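Long-range contacts in GphF (Archangium violaceum, PDB 6MBG), which probably dehydrates polyketide intermediates as the dehydratase domain of the gephyronic acid polyketide synthase, where it is also linked to olefin rearrangement: residues Ala70-Ile75 with Arg130-Pro135; Pro142-Glu147 with Gly176-Gly181; Ala230-Arg235 with Ala275-Leu280. One frame throughout, in Å; residues are numbered along the deposited sequence.

Contact 1 (Ala70-Ile75 with Arg130-Pro135); sequences AADTLI and RRQLSP
Arg130 and Asp72 meet where two antiparallel strands of the double-hotdog dehydratase fold, 73-81 and 121-131, start and end beside each other. The arginine's CB and CG run past the carbonyl oxygen of Thr73, with CG anti to the backbone N (chi1 -175°) and the chain extended as far as NE. Arg130 CD comes alongside Leu74, 4.2 Å from Leu74 CD2. NE then donates to Asp72 OD1 at 2.9 Å, an almost straight bond (168°) that uses the anti lone pair of OD1. The acceptor lies in the guanidinium plane, while the carboxylate is turned nearly at right angles to it. NH2 donates a hydrogen bond to Asn69 O. Cut back to an alanine, this position would probably leave Asp72 OD1 without its charged mate and open a gap beside Leu74 CD2. The backbones pair through Thr73 and Arg131, Thr73 N giving its hydrogen to Arg131 O at 2.7 Å and Arg131 N returning one to Thr73 O. Beyond that pair the direct backbone hydrogen bonds stop, and two waters bridge the segments: one donates to Asp72 OD2 and accepts from Leu133 N, the other donates to Thr73 OG1 and accepts from Ser134 N at 2.9 Å.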
loop_
_atom_site.group_PDB
_atom_site.type_symbol
_atom_site.label_atom_id
_atom_site.label_comp_id
_atom_site.label_asym_id
_atom_site.label_seq_id
_atom_site.Cartn_x
_atom_site.Cartn_y
_atom_site.Cartn_z
ATOM N N ALA A 70 -1.671 14.812 -16.842
ATOM C CA ALA A 70 -0.806 13.705 -16.426
ATOM C C ALA A 70 -0.148 13.979 -15.081
ATOM O O ALA A 70 0.074 13.046 -14.296
ATOM C CB ALA A 70 0.266 13.454 -17.488
ATOM N N ALA A 71 0.169 15.243 -14.797
ATOM C CA ALA A 71 0.865 15.622 -13.574
ATOM C C ALA A 71 -0.072 15.924 -12.407
ATOM O O ALA A 71 0.397 16.414 -11.372
ATOM C CB ALA A 71 1.773 16.817 -13.848
ATOM N N ASP A 72 -1.371 15.651 -12.549
ATOM C CA ASP A 72 -2.316 15.826 -11.455
ATOM C C ASP A 72 -1.958 14.927 -10.283
ATOM O O ASP A 72 -1.442 13.819 -10.455
ATOM C CB ASP A 72 -3.740 15.455 -11.873
ATOM C CG ASP A 72 -4.404 16.484 -12.785
ATOM O OD1 ASP A 72 -5.517 16.159 -13.244
ATOM O OD2 ASP A 72 -3.850 17.572 -13.041
ATOM N N THR A 73 -2.320 15.384 -9.087
ATOM C CA THR A 73 -2.201 14.577 -7.873
ATOM C C THR A 73 -3.387 13.621 -7.752
ATOM O O THR A 73 -4.545 14.029 -7.910
ATOM C CB THR A 73 -2.142 15.511 -6.664
ATOM O OG1 THR A 73 -0.966 16.326 -6.761
ATOM C CG2 THR A 73 -2.122 14.726 -5.362
ATOM N N LEU A 74 -3.101 12.349 -7.483
ATOM C CA LEU A 74 -4.126 11.346 -7.237
ATOM C C LEU A 74 -4.326 11.188 -5.736
ATOM O O LEU A 74 -3.357 11.171 -4.966
ATOM C CB LEU A 74 -3.737 10.005 -7.851
ATOM C CG LEU A 74 -3.369 9.997 -9.324
ATOM C CD1 LEU A 74 -2.875 8.579 -9.721
ATOM C CD2 LEU A 74 -4.622 10.383 -10.130
ATOM N N ILE A 75 -5.583 11.072 -5.321
ATOM C CA ILE A 75 -5.926 11.120 -3.905
ATOM C C ILE A 75 -6.822 9.939 -3.569
ATOM O O ILE A 75 -7.770 9.641 -4.304
ATOM C CB ILE A 75 -6.614 12.448 -3.538
ATOM C CG1 ILE A 75 -5.680 13.625 -3.844
ATOM C CG2 ILE A 75 -7.023 12.452 -2.086
ATOM C CD1 ILE A 75 -6.358 14.937 -3.910
ATOM N N ARG A 130 -8.904 13.662 -7.355
ATOM C CA ARG A 130 -7.833 14.048 -8.256
ATOM C C ARG A 130 -7.758 15.562 -8.208
ATOM O O ARG A 130 -8.785 16.222 -8.363
ATOM C CB ARG A 130 -8.135 13.553 -9.674
ATOM C CG ARG A 130 -7.046 13.785 -10.679
ATOM C CD ARG A 130 -7.316 13.021 -11.972
ATOM N NE ARG A 130 -6.307 13.344 -12.977
ATOM C CZ ARG A 130 -5.847 12.489 -13.882
ATOM N NH1 ARG A 130 -6.312 11.244 -13.914
ATOM N NH2 ARG A 130 -4.906 12.876 -14.735
ATOM N N ARG A 131 -6.569 16.118 -7.997
ATOM C CA ARG A 131 -6.452 17.567 -7.952
ATOM C C ARG A 131 -5.236 18.018 -8.749
ATOM O O ARG A 131 -4.265 17.282 -8.913
ATOM C CB ARG A 131 -6.362 18.066 -6.507
ATOM C CG ARG A 131 -7.705 18.149 -5.810
ATOM C CD ARG A 131 -8.671 19.084 -6.555
ATOM N NE ARG A 131 -8.216 20.480 -6.604
ATOM C CZ ARG A 131 -7.930 21.151 -7.721
ATOM N NH1 ARG A 131 -7.531 22.416 -7.655
ATOM N NH2 ARG A 131 -8.044 20.561 -8.903
ATOM N N GLN A 132 -5.284 19.248 -9.239
ATOM C CA GLN A 132 -4.110 19.779 -9.916
ATOM C C GLN A 132 -2.943 19.859 -8.943
ATOM O O GLN A 132 -3.126 20.031 -7.736
ATOM C CB GLN A 132 -4.406 21.150 -10.499
ATOM C CG GLN A 132 -5.515 21.115 -11.532
ATOM C CD GLN A 132 -6.126 22.474 -11.710
ATOM O OE1 GLN A 132 -7.337 22.642 -11.611
ATOM N NE2 GLN A 132 -5.283 23.460 -11.957
ATOM N N LEU A 133 -1.736 19.698 -9.481
ATOM C CA LEU A 133 -0.522 19.779 -8.676
ATOM C C LEU A 133 -0.441 21.133 -7.977
ATOM O O LEU A 133 -0.520 22.177 -8.624
ATOM C CB LEU A 133 0.703 19.560 -9.565
ATOM C CG LEU A 133 2.091 19.572 -8.909
ATOM C CD1 LEU A 133 2.134 18.610 -7.739
ATOM C CD2 LEU A 133 3.149 19.216 -9.933
ATOM N N SER A 134 -0.282 21.104 -6.657
ATOM C CA SER A 134 -0.175 22.333 -5.885
ATOM C C SER A 134 1.134 23.044 -6.203
ATOM O O SER A 134 2.197 22.406 -6.212
ATOM C CB SER A 134 -0.249 22.047 -4.386
ATOM O OG SER A 134 -0.079 23.247 -3.643
ATOM N N PRO A 135 1.109 24.353 -6.456
ATOM C CA PRO A 135 2.355 25.093 -6.679
ATOM C C PRO A 135 3.097 25.429 -5.392
ATOM O O PRO A 135 4.231 25.926 -5.456
ATOM C CB PRO A 135 1.870 26.360 -7.390
ATOM C CG PRO A 135 0.510 26.600 -6.783
ATOM C CD PRO A 135 -0.073 25.235 -6.479
HETATM O O HOH W 1 -1.675 19.380 -12.573
HETATM O O HOH W 2 -0.601 18.648 -5.075
#

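Contact 2 (Pro142-Glu147 with Gly176-Gly181); sequences PRLDGE and GREAIG. With BU1 (1,4-butanediol), chain B.
The carboxylate of Glu178 is gripped at both oxygens, by His245 NE2 at OE1 and by Arg247 NE in a salt bridge at OE2, and OE1 also lies 3.8 Å from Leu144 CD1. In the double-hotdog fold, strand 178-184 lies between strands 169-175 and 241-248, and the irregular loop 142-147 folds over one side of it. No hydrogen bond joins the two segments; the contact is van der Waals packing, apolar groups of the loop against side chains and main chain of the strand. Leu144 carries most of it, turning CB toward the strand and spreading its two methyls along it. CD1 goes to the glutamate side chain, whereas CD2 presses on the main chain, 3.7 Å from Ala179 CA and 3.8 Å from Glu178 O, and also reaches Ile180 CG1. The first torsion of the leucine (-144°) is off the staggered values, perhaps a small price of this fit. Pro142 crosses the end of Ile180 at a slant, with ring atom CD 4.0 Å from Ile180 CD1. A chi1 of -53° in Ile180 sets CG1 against the leucine methyl, with CD1 going on to the proline. The loop itself is tied down through its backbone: Leu144 O and Asp145 O accept from Arg175, and Gly146 N donates to Glu173. At the other end of the strand segment lies a pocket holding a 1,4-butanediol molecule, to which Gly176 and Arg177 both contribute. There the diol gives a weak hydrogen bond from O6 to Gly176 O, 3.1 Å away.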
loop_
_atom_site.group_PDB
_atom_site.type_symbol
_atom_site.label_atom_id
_atom_site.label_comp_id
_atom_site.label_asym_id
_atom_site.label_seq_id
_atom_site.Cartn_x
_atom_site.Cartn_y
_atom_site.Cartn_z
ATOM N N PRO A 142 14.016 15.948 6.151
ATOM C CA PRO A 142 14.802 16.573 7.232
ATOM C C PRO A 142 16.087 15.809 7.509
ATOM O O PRO A 142 16.198 14.606 7.275
ATOM C CB PRO A 142 13.858 16.497 8.437
ATOM C CG PRO A 142 13.054 15.227 8.180
ATOM C CD PRO A 142 12.887 15.151 6.670
ATOM N N ARG A 143 17.067 16.533 8.037
ATOM C CA ARG A 143 18.318 15.928 8.483
ATOM C C ARG A 143 18.095 15.467 9.914
ATOM O O ARG A 143 18.141 16.259 10.856
ATOM C CB ARG A 143 19.488 16.903 8.375
ATOM C CG ARG A 143 20.816 16.157 8.249
ATOM C CD ARG A 143 22.002 16.920 8.796
ATOM N NE ARG A 143 22.636 17.748 7.777
ATOM C CZ ARG A 143 23.625 17.340 6.989
ATOM N NH1 ARG A 143 24.145 18.170 6.086
ATOM N NH2 ARG A 143 24.086 16.099 7.099
ATOM N N LEU A 144 17.850 14.174 10.072
ATOM C CA LEU A 144 17.487 13.612 11.363
ATOM C C LEU A 144 18.703 13.340 12.229
ATOM O O LEU A 144 18.619 13.468 13.454
ATOM C CB LEU A 144 16.682 12.325 11.133
ATOM C CG LEU A 144 15.542 11.990 12.080
ATOM C CD1 LEU A 144 14.440 13.020 11.969
ATOM C CD2 LEU A 144 15.040 10.575 11.804
ATOM N N ASP A 145 19.835 13.009 11.610
ATOM C CA ASP A 145 21.030 12.521 12.296
ATOM C C ASP A 145 20.652 11.507 13.368
ATOM O O ASP A 145 20.930 11.665 14.556
ATOM C CB ASP A 145 21.851 13.668 12.876
ATOM C CG ASP A 145 22.302 14.650 11.814
ATOM O OD1 ASP A 145 23.050 14.229 10.905
ATOM O OD2 ASP A 145 21.918 15.838 11.894
ATOM N N GLY A 146 19.976 10.455 12.914
ATOM C CA GLY A 146 19.477 9.425 13.792
ATOM C C GLY A 146 20.455 8.273 13.973
ATOM O O GLY A 146 21.603 8.297 13.539
ATOM N N GLU A 147 19.960 7.257 14.660
ATOM C CA GLU A 147 20.687 6.033 14.944
ATOM C C GLU A 147 20.281 5.008 13.900
ATOM O O GLU A 147 19.093 4.854 13.618
ATOM C CB GLU A 147 20.340 5.550 16.355
ATOM C CG GLU A 147 20.987 4.255 16.816
ATOM C CD GLU A 147 20.412 3.766 18.142
ATOM O OE1 GLU A 147 19.246 4.093 18.448
ATOM O OE2 GLU A 147 21.131 3.060 18.881
ATOM N N GLY A 176 13.864 9.265 18.164
ATOM C CA GLY A 176 12.562 9.198 18.814
ATOM C C GLY A 176 11.591 8.338 18.016
ATOM O O GLY A 176 11.903 7.209 17.611
ATOM N N ARG A 177 10.395 8.879 17.774
ATOM C CA ARG A 177 9.361 8.224 16.974
ATOM C C ARG A 177 9.411 8.619 15.511
ATOM O O ARG A 177 8.440 8.381 14.790
ATOM C CB ARG A 177 7.965 8.548 17.523
ATOM C CG ARG A 177 7.689 7.961 18.896
ATOM C CD ARG A 177 6.238 8.040 19.277
ATOM N NE ARG A 177 5.730 9.403 19.247
ATOM C CZ ARG A 177 5.763 10.239 20.280
ATOM N NH1 ARG A 177 6.286 9.859 21.436
ATOM N NH2 ARG A 177 5.273 11.459 20.162
ATOM N N GLU A 178 10.496 9.242 15.054
ATOM C CA GLU A 178 10.653 9.554 13.642
ATOM C C GLU A 178 11.764 8.702 13.045
ATOM O O GLU A 178 12.678 8.257 13.747
ATOM C CB GLU A 178 10.955 11.044 13.426
ATOM C CG GLU A 178 9.858 11.941 13.966
ATOM C CD GLU A 178 10.000 13.410 13.564
ATOM O OE1 GLU A 178 10.711 13.718 12.583
ATOM O OE2 GLU A 178 9.408 14.266 14.260
ATOM N N ALA A 179 11.671 8.467 11.740
ATOM C CA ALA A 179 12.728 7.748 11.043
ATOM C C ALA A 179 12.794 8.197 9.588
ATOM O O ALA A 179 11.810 8.700 9.030
ATOM C CB ALA A 179 12.516 6.233 11.126
ATOM N N ILE A 180 13.973 8.015 8.977
ATOM C CA ILE A 180 14.131 8.135 7.528
ATOM C C ILE A 180 14.566 6.791 6.969
ATOM O O ILE A 180 15.591 6.246 7.398
ATOM C CB ILE A 180 15.162 9.200 7.131
ATOM C CG1 ILE A 180 14.857 10.542 7.780
ATOM C CG2 ILE A 180 15.261 9.268 5.587
ATOM C CD1 ILE A 180 13.696 11.250 7.219
ATOM N N GLY A 181 13.818 6.285 5.992
ATOM C CA GLY A 181 14.147 5.044 5.304
ATOM C C GLY A 181 14.531 5.302 3.857
ATOM O O GLY A 181 14.109 6.290 3.259
HETATM C C1 BU1 B . 7.246 1.467 20.195
HETATM C C2 BU1 B . 7.241 2.868 19.595
HETATM C C3 BU1 B . 8.575 3.127 18.898
HETATM C C4 BU1 B . 9.316 4.279 19.574
HETATM O O5 BU1 B . 5.937 0.987 20.312
HETATM O O6 BU1 B . 10.219 4.834 18.651
#

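Contact 3 (Ala230-Arg235 with Ala275-Leu280); sequences ARIELR and ASVDAL. With BU1 (1,4-butanediol), chain C.
Arg231 and Asp278 lie side by side and point the same way from an antiparallel hydrogen-bonded pair joining strands 224-234 and 273-284 of the double-hotdog fold, their guanidinium and carboxylate planes 27° apart. They touch through Arg231 CD and Asp278 OD1, at 3.8 Å, without a salt bridge. A chi1 of -173° sends the arginine chain out away from its backbone N, straight as far as NE, and the guanidinium edge meets Glu233, two residues along the strand: NE and NH2 both grip OE2, NE at 2.8 Å on the anti lone pair. NH1 pairs with Glu77 of strand 73-81. On the opposite, apolar face, where Leu203 of helix 200-214 covers Ile232, Ile232 CD1 meets Val277 CG2 at 4.2 Å and Leu234 CD1 approaches Ala275 CB at 3.9 Å. Reciprocal backbone bonds join Glu233 and Ser276, while Asp278 N donates to Arg231 O at 2.8 Å. Next comes a classic beta bulge: Ala230 and Arg231 both face Asp278, whose O accepts from Ala230 N at 3.0 Å and weakly from Arg231 N. Ala230 CB lines a 1,4-butanediol pocket. With two glutamates as partners, the guanidinium charge is probably balanced largely without Asp278, a neighbour rather than a mate.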
loop_
_atom_site.group_PDB
_atom_site.type_symbol
_atom_site.label_atom_id
_atom_site.label_comp_id
_atom_site.label_asym_id
_atom_site.label_seq_id
_atom_site.Cartn_x
_atom_site.Cartn_y
_atom_site.Cartn_z
ATOM N N ALA A 230 -6.181 7.909 6.643
ATOM C CA ALA A 230 -7.016 9.077 6.408
ATOM C C ALA A 230 -6.837 9.618 4.991
ATOM O O ALA A 230 -7.808 10.059 4.367
ATOM C CB ALA A 230 -6.703 10.163 7.445
ATOM N N ARG A 231 -5.611 9.584 4.460
ATOM C CA ARG A 231 -5.371 10.222 3.172
ATOM C C ARG A 231 -4.072 9.711 2.580
ATOM O O ARG A 231 -3.068 9.594 3.297
ATOM C CB ARG A 231 -5.324 11.750 3.344
ATOM C CG ARG A 231 -5.254 12.531 2.056
ATOM C CD ARG A 231 -5.317 14.024 2.342
ATOM N NE ARG A 231 -5.375 14.791 1.106
ATOM C CZ ARG A 231 -6.500 15.232 0.558
ATOM N NH1 ARG A 231 -7.659 14.987 1.148
ATOM N NH2 ARG A 231 -6.468 15.924 -0.577
ATOM N N ILE A 232 -4.081 9.394 1.283
ATOM C CA ILE A 232 -2.839 9.245 0.535
ATOM C C ILE A 232 -2.906 10.157 -0.683
ATOM O O ILE A 232 -3.918 10.176 -1.397
ATOM C CB ILE A 232 -2.547 7.780 0.151
ATOM C CG1 ILE A 232 -1.340 7.697 -0.786
ATOM C CG2 ILE A 232 -3.764 7.106 -0.458
ATOM C CD1 ILE A 232 -0.799 6.273 -0.946
ATOM N N GLU A 233 -1.860 10.964 -0.878
ATOM C CA GLU A 233 -1.743 11.838 -2.045
ATOM C C GLU A 233 -0.537 11.406 -2.853
ATOM O O GLU A 233 0.575 11.343 -2.315
ATOM C CB GLU A 233 -1.567 13.313 -1.664
ATOM C CG GLU A 233 -2.775 14.008 -1.118
ATOM C CD GLU A 233 -2.549 15.506 -0.996
ATOM O OE1 GLU A 233 -1.493 15.996 -1.465
ATOM O OE2 GLU A 233 -3.424 16.190 -0.428
ATOM N N LEU A 234 -0.744 11.144 -4.139
ATOM C CA LEU A 234 0.333 10.701 -5.013
ATOM C C LEU A 234 0.610 11.782 -6.039
ATOM O O LEU A 234 -0.277 12.143 -6.829
ATOM C CB LEU A 234 -0.005 9.380 -5.702
ATOM C CG LEU A 234 1.121 8.860 -6.593
ATOM C CD1 LEU A 234 2.322 8.502 -5.707
ATOM C CD2 LEU A 234 0.640 7.646 -7.447
ATOM N N ARG A 235 1.840 12.303 -6.019
ATOM C CA ARG A 235 2.229 13.426 -6.860
ATOM C C ARG A 235 3.083 13.022 -8.047
ATOM O O ARG A 235 3.205 13.803 -8.994
ATOM C CB ARG A 235 3.001 14.464 -6.042
ATOM C CG ARG A 235 2.230 15.024 -4.895
ATOM C CD ARG A 235 3.034 16.131 -4.245
ATOM N NE ARG A 235 2.244 16.850 -3.256
ATOM C CZ ARG A 235 2.294 18.165 -3.090
ATOM N NH1 ARG A 235 3.100 18.889 -3.853
ATOM N NH2 ARG A 235 1.546 18.746 -2.163
ATOM N N ALA A 275 4.818 11.392 -2.478
ATOM C CA ALA A 275 3.556 10.919 -1.929
ATOM C C ALA A 275 3.478 11.272 -0.453
ATOM O O ALA A 275 4.500 11.416 0.226
ATOM C CB ALA A 275 3.392 9.413 -2.121
ATOM N N SER A 276 2.255 11.450 0.017
ATOM C CA SER A 276 1.977 11.663 1.425
ATOM C C SER A 276 1.009 10.588 1.883
ATOM O O SER A 276 0.137 10.154 1.117
ATOM C CB SER A 276 1.381 13.046 1.677
ATOM O OG SER A 276 2.310 14.061 1.350
ATOM N N VAL A 277 1.187 10.140 3.122
ATOM C CA VAL A 277 0.230 9.261 3.789
ATOM C C VAL A 277 -0.077 9.869 5.146
ATOM O O VAL A 277 0.833 10.041 5.967
ATOM C CB VAL A 277 0.769 7.830 3.962
ATOM C CG1 VAL A 277 -0.285 6.960 4.633
ATOM C CG2 VAL A 277 1.175 7.253 2.636
ATOM N N ASP A 278 -1.348 10.156 5.399
ATOM C CA ASP A 278 -1.777 10.746 6.659
ATOM C C ASP A 278 -2.518 9.703 7.476
ATOM O O ASP A 278 -3.463 9.078 6.980
ATOM C CB ASP A 278 -2.698 11.954 6.449
ATOM C CG ASP A 278 -2.007 13.111 5.752
ATOM O OD1 ASP A 278 -2.717 13.889 5.084
ATOM O OD2 ASP A 278 -0.766 13.241 5.876
ATOM N N ALA A 279 -2.099 9.537 8.727
ATOM C CA ALA A 279 -2.815 8.735 9.721
ATOM C C ALA A 279 -3.050 7.303 9.239
ATOM O O ALA A 279 -4.180 6.803 9.242
ATOM C CB ALA A 279 -4.134 9.394 10.121
ATOM N N LEU A 280 -1.967 6.649 8.809
ATOM C CA LEU A 280 -1.987 5.203 8.621
ATOM C C LEU A 280 -2.266 4.520 9.956
ATOM O O LEU A 280 -1.531 4.728 10.933
ATOM C CB LEU A 280 -0.646 4.736 8.055
ATOM C CG LEU A 280 -0.409 3.210 7.993
ATOM C CD1 LEU A 280 -1.325 2.618 6.939
ATOM C CD2 LEU A 280 1.028 2.912 7.666
HETATM C C1 BU1 C . -9.269 4.814 8.966
HETATM C C2 BU1 C . -10.053 5.849 8.163
HETATM C C3 BU1 C . -9.623 7.260 8.568
HETATM C C4 BU1 C . -10.628 8.257 7.980
HETATM O O5 BU1 C . -9.916 3.571 8.889
HETATM O O6 BU1 C . -10.228 9.584 8.191
#

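In the fold
Contacts 1 and 3 adjoin, since 73-81 and 224-234 are neighbouring strands of the double-hotdog fold, and Leu74 O probably accepts a hydrogen bond from Leu234 N, 2.7 Å away. Contact 3 lies nearest the middle of the chain and is a strand ladder, regular up to a bulge, with an apolar face and a charged one. Contact 1 sits farther out, where pairing gives way to a salt bridge and bridging water. Contact 2 is the most peripheral, its nearest atoms about 11 Å from contact 3 and about 18 Å from contact 1; there a loop rests on a strand through packing, with no hydrogen bond between the two segments. Contacts 2 and 3 each supply residues to a separate diol pocket.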